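Major pilin backbone protein T-antigen, T13 (Streptococcus pyogenes, PDB 6BBT) probably polymerises into the backbone of streptococcal pili as the trypsin-resistant T13 antigen, a surface protein of two domains stabilised by internal isopeptide bonds. Local coordinates at residues T30-I35 with K62-Y67; Y97-Q102 with K146-E151. All blocks are in the same frame, centred on the assembly; numbering follows the deposited sequence.

Contact 1: residues T30-I35 with K62-Y67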
ATOM      1  N   THR A  30       0.632   2.308  -7.501  1.00 16.38           N
ATOM      2  CA  THR A  30      -0.088   1.682  -8.620  1.00 17.27           C
ATOM      3  C   THR A  30      -0.007   0.191  -8.437  1.00 16.49           C
ATOM      4  O   THR A  30       0.898  -0.312  -7.773  1.00 17.39           O
ATOM      5  CB  THR A  30       0.494   2.055  -9.995  1.00 17.45           C
ATOM      6  OG1 THR A  30       1.849   1.618 -10.046  1.00 20.04           O
ATOM      7  CG2 THR A  30       0.440   3.552 -10.199  1.00 17.67           C
ATOM      8  N   PHE A  31      -0.986  -0.506  -8.976  1.00 15.72           N
ATOM      9  CA  PHE A  31      -0.906  -1.952  -9.129  1.00 15.55           C
ATOM     10  C   PHE A  31      -0.934  -2.265 -10.614  1.00 16.80           C
ATOM     11  O   PHE A  31      -1.688  -1.662 -11.362  1.00 18.05           O
ATOM     12  CB  PHE A  31      -2.063  -2.648  -8.411  1.00 14.76           C
ATOM     13  CG  PHE A  31      -2.010  -2.475  -6.939  1.00 14.33           C
ATOM     14  CD1 PHE A  31      -1.298  -3.367  -6.157  1.00 14.25           C
ATOM     15  CD2 PHE A  31      -2.586  -1.375  -6.341  1.00 14.09           C
ATOM     16  CE1 PHE A  31      -1.210  -3.202  -4.792  1.00 14.33           C
ATOM     17  CE2 PHE A  31      -2.497  -1.190  -4.961  1.00 14.51           C
ATOM     18  CZ  PHE A  31      -1.805  -2.107  -4.189  1.00 14.66           C
ATOM     19  N   THR A  32      -0.114  -3.226 -11.022  1.00 17.63           N
ATOM     20  CA  THR A  32       0.037  -3.582 -12.408  1.00 17.74           C
ATOM     21  C   THR A  32      -0.381  -5.030 -12.599  1.00 17.89           C
ATOM     22  O   THR A  32       0.062  -5.913 -11.876  1.00 17.78           O
ATOM     23  CB  THR A  32       1.491  -3.371 -12.846  1.00 17.28           C
ATOM     24  OG1 THR A  32       1.765  -1.975 -12.817  1.00 16.55           O
ATOM     25  CG2 THR A  32       1.739  -3.887 -14.273  1.00 17.53           C
ATOM     26  N   PHE A  33      -1.246  -5.251 -13.581  1.00 19.12           N
ATOM     27  CA  PHE A  33      -1.655  -6.590 -13.956  1.00 19.05           C
ATOM     28  C   PHE A  33      -0.990  -6.927 -15.292  1.00 20.99           C
ATOM     29  O   PHE A  33      -0.837  -6.058 -16.154  1.00 20.40           O
ATOM     30  CB  PHE A  33      -3.170  -6.650 -14.033  1.00 19.48           C
ATOM     31  CG  PHE A  33      -3.812  -5.938 -12.902  1.00 19.00           C
ATOM     32  CD1 PHE A  33      -3.743  -6.470 -11.635  1.00 19.15           C
ATOM     33  CD2 PHE A  33      -4.335  -4.666 -13.073  1.00 20.03           C
ATOM     34  CE1 PHE A  33      -4.264  -5.778 -10.551  1.00 19.65           C
ATOM     35  CE2 PHE A  33      -4.881  -3.978 -11.998  1.00 19.91           C
ATOM     36  CZ  PHE A  33      -4.833  -4.540 -10.737  1.00 19.66           C
ATOM     37  N   THR A  34      -0.571  -8.179 -15.417  1.00 21.99           N
ATOM     38  CA  THR A  34       0.143  -8.665 -16.578  1.00 23.37           C
ATOM     39  C   THR A  34      -0.674  -9.787 -17.182  1.00 22.80           C
ATOM     40  O   THR A  34      -1.234 -10.613 -16.466  1.00 21.41           O
ATOM     41  CB  THR A  34       1.512  -9.245 -16.200  1.00 25.60           C
ATOM     42  OG1 THR A  34       2.219  -8.307 -15.397  1.00 30.62           O
ATOM     43  CG2 THR A  34       2.334  -9.520 -17.448  1.00 29.34           C
ATOM     44  N   ILE A  35      -0.696  -9.825 -18.505  1.00 24.58           N
ATOM     45  CA  ILE A  35      -1.262 -10.945 -19.248  1.00 24.81           C
ATOM     46  C   ILE A  35      -0.145 -11.524 -20.107  1.00 25.81           C
ATOM     47  O   ILE A  35       0.610 -10.777 -20.741  1.00 24.46           O
ATOM     48  CB  ILE A  35      -2.511 -10.538 -20.065  1.00 24.38           C
ATOM     49  CG1 ILE A  35      -3.166 -11.776 -20.674  1.00 24.06           C
ATOM     50  CG2 ILE A  35      -2.199  -9.518 -21.146  1.00 24.15           C
ATOM     51  CD1 ILE A  35      -4.580 -11.524 -21.114  1.00 23.91           C
ATOM     52  N   LYS A  62      -0.042  -5.027 -20.303  1.00 26.55           N
ATOM     53  CA  LYS A  62      -0.079  -4.425 -18.960  1.00 27.35           C
ATOM     54  C   LYS A  62      -1.356  -3.600 -18.810  1.00 25.67           C
ATOM     55  O   LYS A  62      -1.736  -2.857 -19.717  1.00 25.82           O
ATOM     56  CB  LYS A  62       1.112  -3.495 -18.731  1.00 29.58           C
ATOM     57  CG  LYS A  62       2.485  -4.076 -19.023  1.00 32.18           C
ATOM     58  CD  LYS A  62       2.863  -5.181 -18.063  1.00 34.05           C
ATOM     59  CE  LYS A  62       4.354  -5.464 -18.160  1.00 36.02           C
ATOM     60  NZ  LYS A  62       4.795  -6.605 -17.313  1.00 37.27           N
ATOM     61  N   ALA A  63      -2.023  -3.754 -17.662  1.00 24.06           N
ATOM     62  CA  ALA A  63      -3.103  -2.877 -17.237  1.00 22.25           C
ATOM     63  C   ALA A  63      -2.763  -2.355 -15.819  1.00 22.10           C
ATOM     64  O   ALA A  63      -2.127  -3.061 -15.023  1.00 22.69           O
ATOM     65  CB  ALA A  63      -4.412  -3.630 -17.239  1.00 21.82           C
ATOM     66  N   ILE A  64      -3.139  -1.116 -15.524  1.00 21.99           N
ATOM     67  CA  ILE A  64      -2.758  -0.500 -14.251  1.00 23.43           C
ATOM     68  C   ILE A  64      -3.940   0.194 -13.588  1.00 21.93           C
ATOM     69  O   ILE A  64      -4.845   0.680 -14.267  1.00 22.56           O
ATOM     70  CB  ILE A  64      -1.585   0.509 -14.408  1.00 26.23           C
ATOM     71  CG1 ILE A  64      -2.016   1.755 -15.191  1.00 28.20           C
ATOM     72  CG2 ILE A  64      -0.390  -0.146 -15.097  1.00 27.01           C
ATOM     73  CD1 ILE A  64      -0.931   2.819 -15.276  1.00 30.95           C
ATOM     74  N   VAL A  65      -3.935   0.217 -12.256  1.00 20.39           N
ATOM     75  CA  VAL A  65      -4.863   1.059 -11.490  1.00 18.99           C
ATOM     76  C   VAL A  65      -3.978   1.834 -10.517  1.00 18.90           C
ATOM     77  O   VAL A  65      -2.890   1.372 -10.157  1.00 18.30           O
ATOM     78  CB  VAL A  65      -5.967   0.287 -10.706  1.00 18.83           C
ATOM     79  CG1 VAL A  65      -6.943  -0.427 -11.630  1.00 19.03           C
ATOM     80  CG2 VAL A  65      -5.373  -0.673  -9.688  1.00 18.60           C
ATOM     81  N   SER A  66      -4.465   2.998 -10.106  1.00 18.48           N
ATOM     82  CA  SER A  66      -3.699   3.921  -9.281  1.00 19.16           C
ATOM     83  C   SER A  66      -4.496   4.274  -8.067  1.00 17.28           C
ATOM     84  O   SER A  66      -5.701   4.518  -8.179  1.00 16.85           O
ATOM     85  CB  SER A  66      -3.427   5.210 -10.059  1.00 20.55           C
ATOM     86  OG  SER A  66      -2.645   4.895 -11.184  1.00 25.83           O
ATOM     87  N   TYR A  67      -3.816   4.309  -6.920  1.00 16.18           N
ATOM     88  CA  TYR A  67      -4.375   4.855  -5.684  1.00 15.71           C
ATOM     89  C   TYR A  67      -3.629   6.115  -5.269  1.00 15.32           C
ATOM     90  O   TYR A  67      -2.460   6.284  -5.587  1.00 14.68           O
ATOM     91  CB  TYR A  67      -4.253   3.821  -4.568  1.00 15.87           C
ATOM     92  CG  TYR A  67      -5.194   2.692  -4.744  1.00 16.25           C
ATOM     93  CD1 TYR A  67      -6.481   2.766  -4.237  1.00 16.80           C
ATOM     94  CD2 TYR A  67      -4.820   1.542  -5.436  1.00 16.47           C
ATOM     95  CE1 TYR A  67      -7.376   1.723  -4.388  1.00 17.03           C
ATOM     96  CE2 TYR A  67      -5.715   0.490  -5.617  1.00 16.36           C
ATOM     97  CZ  TYR A  67      -6.997   0.586  -5.087  1.00 17.19           C
ATOM     98  OH  TYR A  67      -7.906  -0.446  -5.222  1.00 16.96           O
TER
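Phe33 and Ala63 form one of two hydrogen-bonded pairs joining antiparallel strands 30-35 and 62-67, whose local axes approach to 4.6 Å. Phe33 N reaches Ala63 O at 2.8 Å with an almost straight N-H...O angle of 174°, and the return bond runs from Ala63 N to Phe33 O. Phe31 and Val65 exchange a second reciprocal pair two residues along. Between these rungs, Thr32 CA to Ala63 O and Ile64 CA to Phe31 O add CA-H...O contacts.

The Phe33 side chain can be traced outward across the partner strand. Its CB lies 3.9 Å from Ala63 O. With CG beside the backbone N and chi1 at -43°, the ring is turned toward the partner strand, with CD2 3.4 Å from Ala63 O. Farther out, CE2 touches both methyls of Val65, and the tip atom CZ ends 4.0 Å from Val65 CG2, which touches the ring at its edge. CG2 also meets Phe31 CB, so this one methyl is shared by the two phenylalanines. Beyond it, Phe31 CE2 comes 3.6 Å from Tyr67 CD2; the ring planes stand at 87°, but the rims meet and neither ring covers the other's face. Tyr67 OH bonds to Lys76 O.

The other face, with Thr30, Thr32, Thr34, Lys62, Ile64 and Ser66, is mostly polar and more exposed. Thr32 OG1 sits 3.6 Å from Ile64 CG2, the two side chains pointing the same way, while Lys62 bends at chi2 and runs beside Thr34, its NZ 3.6 Å from Thr34 OG1, a contact rather than a hydrogen bond. Such alternation, with aromatic and aliphatic groups on the buried face and mostly polar ones on the other, is characteristic of neighbouring strands in an Ig-like beta-sandwich, the fold of Spy0128-type pilin domains.

Contact 2: residues Y97-Q102 with K146-E151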
ATOM      1  N   TYR A  97      -4.713 -17.409 -21.841  1.00 27.60           N
ATOM      2  CA  TYR A  97      -3.723 -16.519 -21.246  1.00 26.80           C
ATOM      3  C   TYR A  97      -3.727 -16.661 -19.736  1.00 24.73           C
ATOM      4  O   TYR A  97      -4.716 -17.102 -19.152  1.00 22.15           O
ATOM      5  CB  TYR A  97      -4.062 -15.072 -21.573  1.00 27.31           C
ATOM      6  CG  TYR A  97      -4.180 -14.707 -23.031  1.00 27.47           C
ATOM      7  CD1 TYR A  97      -5.330 -14.999 -23.756  1.00 28.07           C
ATOM      8  CD2 TYR A  97      -3.158 -14.008 -23.671  1.00 28.88           C
ATOM      9  CE1 TYR A  97      -5.443 -14.637 -25.092  1.00 29.29           C
ATOM     10  CE2 TYR A  97      -3.267 -13.628 -24.995  1.00 28.84           C
ATOM     11  CZ  TYR A  97      -4.407 -13.944 -25.701  1.00 29.37           C
ATOM     12  OH  TYR A  97      -4.493 -13.559 -27.019  1.00 29.98           O
ATOM     13  N   THR A  98      -2.628 -16.241 -19.116  1.00 24.14           N
ATOM     14  CA  THR A  98      -2.528 -16.177 -17.670  1.00 24.80           C
ATOM     15  C   THR A  98      -2.474 -14.698 -17.269  1.00 24.00           C
ATOM     16  O   THR A  98      -1.731 -13.918 -17.868  1.00 22.87           O
ATOM     17  CB  THR A  98      -1.310 -16.966 -17.171  1.00 26.24           C
ATOM     18  OG1 THR A  98      -1.399 -18.316 -17.661  1.00 29.02           O
ATOM     19  CG2 THR A  98      -1.247 -16.985 -15.642  1.00 26.53           C
ATOM     20  N   VAL A  99      -3.300 -14.318 -16.291  1.00 23.07           N
ATOM     21  CA  VAL A  99      -3.325 -12.947 -15.753  1.00 21.29           C
ATOM     22  C   VAL A  99      -2.861 -13.002 -14.298  1.00 20.46           C
ATOM     23  O   VAL A  99      -3.295 -13.861 -13.534  1.00 20.70           O
ATOM     24  CB  VAL A  99      -4.729 -12.320 -15.868  1.00 21.02           C
ATOM     25  CG1 VAL A  99      -4.815 -10.937 -15.187  1.00 20.93           C
ATOM     26  CG2 VAL A  99      -5.107 -12.208 -17.326  1.00 21.27           C
ATOM     27  N   SER A 100      -1.949 -12.109 -13.936  1.00 20.17           N
ATOM     28  CA  SER A 100      -1.457 -12.014 -12.567  1.00 20.19           C
ATOM     29  C   SER A 100      -1.234 -10.562 -12.212  1.00 18.84           C
ATOM     30  O   SER A 100      -1.291  -9.687 -13.084  1.00 19.60           O
ATOM     31  CB  SER A 100      -0.155 -12.784 -12.409  1.00 20.84           C
ATOM     32  OG  SER A 100       0.797 -12.288 -13.314  1.00 22.46           O
ATOM     33  N   GLU A 101      -0.996 -10.330 -10.932  1.00 17.82           N
ATOM     34  CA  GLU A 101      -0.653  -9.008 -10.426  1.00 17.70           C
ATOM     35  C   GLU A 101       0.808  -9.030 -10.052  1.00 17.98           C
ATOM     36  O   GLU A 101       1.248  -9.900  -9.326  1.00 18.81           O
ATOM     37  CB  GLU A 101      -1.462  -8.666  -9.183  1.00 16.90           C
ATOM     38  CG  GLU A 101      -1.111  -7.316  -8.576  1.00 17.36           C
ATOM     39  CD  GLU A 101      -1.966  -6.993  -7.352  1.00 16.73           C
ATOM     40  OE1 GLU A 101      -3.153  -6.683  -7.495  1.00 16.13           O
ATOM     41  OE2 GLU A 101      -1.425  -7.069  -6.242  1.00 18.35           O
ATOM     42  N   GLN A 102       1.534  -8.036 -10.513  1.00 19.51           N
ATOM     43  CA  GLN A 102       2.931  -7.848 -10.144  1.00 22.60           C
ATOM     44  C   GLN A 102       3.101  -7.522  -8.657  1.00 21.80           C
ATOM     45  O   GLN A 102       2.383  -6.672  -8.103  1.00 21.71           O
ATOM     46  CB  GLN A 102       3.466  -6.701 -10.996  1.00 24.93           C
ATOM     47  CG  GLN A 102       4.923  -6.368 -10.850  1.00 28.42           C
ATOM     48  CD  GLN A 102       5.350  -5.372 -11.910  1.00 30.30           C
ATOM     49  OE1 GLN A 102       5.126  -4.156 -11.791  1.00 31.94           O
ATOM     50  NE2 GLN A 102       5.945  -5.887 -12.979  1.00 32.51           N
ATOM     51  N   LYS A 146     -15.603 -16.915 -12.861  1.00 31.02           N
ATOM     52  CA  LYS A 146     -15.867 -15.693 -12.102  1.00 30.43           C
ATOM     53  C   LYS A 146     -14.992 -14.546 -12.606  1.00 28.26           C
ATOM     54  O   LYS A 146     -13.914 -14.788 -13.157  1.00 27.71           O
ATOM     55  CB  LYS A 146     -15.673 -15.913 -10.600  1.00 31.70           C
ATOM     56  CG  LYS A 146     -14.353 -16.534 -10.227  1.00 33.91           C
ATOM     57  CD  LYS A 146     -14.082 -16.469  -8.732  1.00 36.91           C
ATOM     58  CE  LYS A 146     -14.615 -17.671  -7.981  1.00 38.19           C
ATOM     59  NZ  LYS A 146     -13.919 -17.775  -6.668  1.00 42.47           N
ATOM     60  N   PRO A 147     -15.459 -13.296 -12.432  1.00 26.99           N
ATOM     61  CA  PRO A 147     -14.672 -12.159 -12.882  1.00 25.94           C
ATOM     62  C   PRO A 147     -13.357 -12.041 -12.111  1.00 22.44           C
ATOM     63  O   PRO A 147     -13.257 -12.495 -10.973  1.00 21.60           O
ATOM     64  CB  PRO A 147     -15.601 -10.961 -12.645  1.00 27.50           C
ATOM     65  CG  PRO A 147     -16.551 -11.405 -11.598  1.00 29.13           C
ATOM     66  CD  PRO A 147     -16.720 -12.879 -11.792  1.00 29.07           C
ATOM     67  N   ILE A 148     -12.341 -11.495 -12.761  1.00 21.46           N
ATOM     68  CA  ILE A 148     -11.029 -11.341 -12.138  1.00 21.54           C
ATOM     69  C   ILE A 148     -11.085 -10.217 -11.108  1.00 21.16           C
ATOM     70  O   ILE A 148     -11.417  -9.105 -11.452  1.00 18.84           O
ATOM     71  CB  ILE A 148      -9.939 -11.047 -13.182  1.00 21.15           C
ATOM     72  CG1 ILE A 148      -9.858 -12.229 -14.166  1.00 21.36           C
ATOM     73  CG2 ILE A 148      -8.597 -10.825 -12.487  1.00 20.96           C
ATOM     74  CD1 ILE A 148      -8.668 -12.205 -15.099  1.00 21.68           C
ATOM     75  N   ARG A 149     -10.763 -10.526  -9.857  1.00 22.54           N
ATOM     76  CA  ARG A 149     -10.695  -9.517  -8.789  1.00 23.23           C
ATOM     77  C   ARG A 149      -9.461  -9.780  -7.957  1.00 22.07           C
ATOM     78  O   ARG A 149      -9.349 -10.843  -7.343  1.00 24.16           O
ATOM     79  CB  ARG A 149     -11.934  -9.599  -7.903  1.00 24.85           C
ATOM     80  CG  ARG A 149     -11.894  -8.765  -6.629  1.00 27.89           C
ATOM     81  CD  ARG A 149     -13.215  -8.921  -5.892  1.00 30.43           C
ATOM     82  NE  ARG A 149     -13.313  -8.086  -4.698  1.00 33.41           N
ATOM     83  CZ  ARG A 149     -12.837  -8.391  -3.489  1.00 35.52           C
ATOM     84  NH1 ARG A 149     -12.192  -9.539  -3.255  1.00 37.32           N
ATOM     85  NH2 ARG A 149     -13.009  -7.525  -2.490  1.00 35.72           N
ATOM     86  N   PHE A 150      -8.540  -8.821  -7.937  1.00 19.83           N
ATOM     87  CA  PHE A 150      -7.360  -8.911  -7.087  1.00 18.74           C
ATOM     88  C   PHE A 150      -7.643  -8.143  -5.814  1.00 19.25           C
ATOM     89  O   PHE A 150      -8.265  -7.082  -5.865  1.00 19.84           O
ATOM     90  CB  PHE A 150      -6.150  -8.317  -7.792  1.00 18.50           C
ATOM     91  CG  PHE A 150      -5.714  -9.112  -8.974  1.00 17.85           C
ATOM     92  CD1 PHE A 150      -4.979 -10.273  -8.795  1.00 18.11           C
ATOM     93  CD2 PHE A 150      -6.057  -8.719 -10.259  1.00 17.85           C
ATOM     94  CE1 PHE A 150      -4.595 -11.047  -9.887  1.00 18.30           C
ATOM     95  CE2 PHE A 150      -5.669  -9.475 -11.356  1.00 18.07           C
ATOM     96  CZ  PHE A 150      -4.930 -10.639 -11.167  1.00 18.00           C
ATOM     97  N   GLU A 151      -7.205  -8.672  -4.680  1.00 18.77           N
ATOM     98  CA  GLU A 151      -7.439  -8.026  -3.394  1.00 19.70           C
ATOM     99  C   GLU A 151      -6.098  -7.756  -2.737  1.00 18.15           C
ATOM    100  O   GLU A 151      -5.360  -8.692  -2.472  1.00 16.93           O
ATOM    101  CB  GLU A 151      -8.302  -8.933  -2.520  1.00 21.26           C
ATOM    102  CG  GLU A 151      -8.587  -8.380  -1.146  1.00 24.84           C
ATOM    103  CD  GLU A 151      -9.583  -9.237  -0.382  1.00 27.78           C
ATOM    104  OE1 GLU A 151     -10.761  -9.256  -0.768  1.00 32.33           O
ATOM    105  OE2 GLU A 151      -9.182  -9.886   0.599  1.00 28.77           O
TER
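Val99 and Glu101 pack against Ile148 and Phe150 in a buried sheet-to-sheet contact across the interior of the N-terminal beta-sandwich. Strands 97-101 and 148-151 run in nearly the same direction, 22° apart, but their axes approach only to 8.8 Å and no hydrogen bond joins them, so the contact rests on side chains, with the Phe150 ring also reaching the backbone at Ser100 C. Val99 CB touches Ile148 CD1 at 4.0 Å, and Val99 CG1 meets the edge of the Phe150 ring near CZ.

Glu101 lies over one face of that ring: its CB is 4.1 Å from the ring centroid and 21° off the normal, a CH-pi contact displaced toward the rim. With CG anti to the backbone N (chi1 178°), the chain extends past the phenyl group and places OE1 3.4 Å from Phe150 CB. The buried carboxylate hydrogen-bonds outside the two segments, to Lys15 NZ at OE1 and Asp112 N at OE2; whether the approach of OE2 to Asn152 OD1 is a bond is not decided. A glutamate set on an aromatic ring beside Lys15 of strand 10-17 and Asn152, which follows Glu151 in strand 148-166, is consistent with the intramolecular isopeptide site of Spy0128-like pilin domains.

Overall arrangement
Contacts 1 and 2 share a sheet, since strands 29-37 and 93-101 are neighbours in it, and their centres lie about 10 Å apart. Backbone bonds connect them directly: Thr34 N lies 2.9 Å from Ser100 O. Their chemistry differs with position. Contact 1 works within a sheet, through main-chain hydrogen bonds, and is partly buried, having one solvent-facing side; contact 2 spans the sandwich interior and relies on side-chain packing. The inward face of 30-35 meets contact 2 where Phe33 CE1 approaches Phe150 CD2 at 3.5 Å, with ring planes about 15° apart. Phe33 also touches Glu101, so contact 1 supplies part of the wall around the probable isopeptide site.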